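Local structure of uncharacterized conserved protein (2QYA) at residues 27-32 / 38-43. The protein is of unknown function but belongs to the conserved DUF424 family of proteins, here from the archaeon Methanopyrus kandleri. The protein carries 2 engineered substitutions. Sequence-based numbering, arbitrary orientation.
Sequences LGVELK and LHISEP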
# COMPACT_ATOMS: atom_id res chain seq x y z
N LEU A 27 16.67 -11.36 -2.89
CA LEU A 27 15.45 -12.15 -3.00
C LEU A 27 15.70 -13.58 -2.51
O LEU A 27 16.71 -14.20 -2.87
CB LEU A 27 14.89 -12.10 -4.42
CG LEU A 27 13.65 -12.94 -4.73
CD1 LEU A 27 12.57 -12.69 -3.70
CD2 LEU A 27 13.10 -12.70 -6.14
N GLY A 28 14.79 -14.05 -1.66
CA GLY A 28 14.91 -15.37 -1.04
C GLY A 28 15.91 -15.52 0.09
O GLY A 28 16.30 -16.64 0.43
N VAL A 29 16.35 -14.41 0.68
CA VAL A 29 17.27 -14.47 1.82
C VAL A 29 16.50 -14.23 3.13
O VAL A 29 15.33 -13.84 3.11
CB VAL A 29 18.49 -13.50 1.65
CG1 VAL A 29 18.23 -12.16 2.29
CG2 VAL A 29 19.75 -14.10 2.23
N GLU A 30 17.14 -14.52 4.26
CA GLU A 30 16.55 -14.24 5.57
C GLU A 30 17.39 -13.23 6.35
O GLU A 30 18.61 -13.36 6.44
CB GLU A 30 16.34 -15.52 6.38
CG GLU A 30 15.15 -16.34 5.89
CD GLU A 30 14.67 -17.39 6.89
OE1 GLU A 30 15.04 -17.32 8.09
OE2 GLU A 30 13.91 -18.29 6.45
N LEU A 31 16.72 -12.22 6.87
CA LEU A 31 17.41 -11.20 7.64
C LEU A 31 16.91 -11.23 9.07
O LEU A 31 15.70 -11.26 9.32
CB LEU A 31 17.20 -9.80 7.03
CG LEU A 31 17.41 -9.57 5.53
CD1 LEU A 31 17.05 -8.12 5.21
CD2 LEU A 31 18.83 -9.88 5.09
N LYS A 32 17.86 -11.23 9.99
CA LYS A 32 17.55 -11.25 11.41
C LYS A 32 17.87 -9.88 11.99
O LYS A 32 18.93 -9.32 11.71
CB LYS A 32 18.35 -12.35 12.11
CG LYS A 32 17.64 -13.71 12.17
CD LYS A 32 18.57 -14.81 12.71
CE LYS A 32 17.81 -15.86 13.54
NZ LYS A 32 16.76 -16.60 12.76
N LEU A 38 13.06 -11.58 9.00
CA LEU A 38 12.44 -11.15 7.76
C LEU A 38 12.77 -12.15 6.67
O LEU A 38 13.93 -12.45 6.40
CB LEU A 38 12.85 -9.72 7.37
CG LEU A 38 12.29 -9.17 6.04
CD1 LEU A 38 10.75 -9.20 5.95
CD2 LEU A 38 12.82 -7.77 5.72
N HIS A 39 11.71 -12.68 6.07
CA HIS A 39 11.81 -13.52 4.88
C HIS A 39 11.62 -12.63 3.65
O HIS A 39 10.54 -12.07 3.45
CB HIS A 39 10.74 -14.62 4.92
CG HIS A 39 10.66 -15.33 6.23
ND1 HIS A 39 9.77 -14.97 7.22
CD2 HIS A 39 11.38 -16.37 6.73
CE1 HIS A 39 9.93 -15.77 8.27
NE2 HIS A 39 10.90 -16.62 7.99
N ILE A 40 12.67 -12.48 2.85
CA ILE A 40 12.56 -11.71 1.60
C ILE A 40 11.90 -12.62 0.55
O ILE A 40 12.56 -13.11 -0.37
CB ILE A 40 13.91 -11.11 1.10
CG1 ILE A 40 14.85 -10.75 2.26
CG2 ILE A 40 13.70 -9.91 0.24
CD1 ILE A 40 14.29 -9.79 3.30
N SER A 41 10.60 -12.83 0.71
CA SER A 41 9.85 -13.87 -0.00
C SER A 41 9.35 -13.41 -1.35
O SER A 41 8.95 -12.26 -1.51
CB SER A 41 8.66 -14.36 0.84
OG SER A 41 7.60 -13.41 0.89
N GLU A 42 9.36 -14.34 -2.30
CA GLU A 42 8.96 -14.12 -3.70
C GLU A 42 7.59 -13.45 -3.88
O GLU A 42 7.48 -12.51 -4.68
CB GLU A 42 9.07 -15.42 -4.52
CG GLU A 42 8.26 -15.41 -5.82
CD GLU A 42 9.00 -16.01 -7.04
OE1 GLU A 42 10.24 -16.24 -6.96
OE2 GLU A 42 8.33 -16.23 -8.09
N PRO A 43 6.56 -13.92 -3.15
CA PRO A 43 5.28 -13.23 -3.38
C PRO A 43 5.35 -11.70 -3.11
O PRO A 43 4.95 -10.93 -3.95
CB PRO A 43 4.31 -13.95 -2.45
CG PRO A 43 5.18 -14.60 -1.42
CD PRO A 43 6.43 -14.98 -2.14
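Leu27 meets Ile40 with the end of its side chain: its CB points away from segment 38-43, but with CG opposite the backbone N (chi1 177°) the branch CD1 comes back to within 3.4 Å of Ile40 O, with the Glu42 backbone just beyond. The same carbonyl accepts a hydrogen bond from Gly28 N (2.7 Å). Gly28 has a positive phi, a backbone shape that suits glycine, just ahead of strand 30-33. Val29 O then receives the N-H of Ile40, so the backbone of Ile40 is bonded at both its N and its O, while its carbon CG1 rests 3.7 Å from Val29 CG1, the two side chains running alongside each other. Ile40 is also the centre of an inverse gamma turn, where segment 38-43 leaves strand 36-39. Glu30 and His39 form a non-hydrogen-bonded antiparallel pair. Their side chains extend the same way on one face of the hairpin, and Glu30 OE2 approaches the imidazole edge in plane at the carbon CD2 (3.2 Å), the carboxylate turned 85° from the ring. Leu31 and Leu38, the hydrogen-bonded pair on the other face, exchange two backbone bonds, Leu31 N to Leu38 O (2.8 Å) and Leu38 N to Leu31 O (2.7 Å). Leu31 CD1 also packs against Ile40 CD1 (3.7 Å); Leu31 touches Val102, Leu38 and Ile40 touch Tyr45, and Leu38 and His39 reach Glu69 of the second subunit. The chemistry is thus twofold: four main-chain bonds hold the segments together, and Val29, Leu31 and Ile40 add aliphatic contacts.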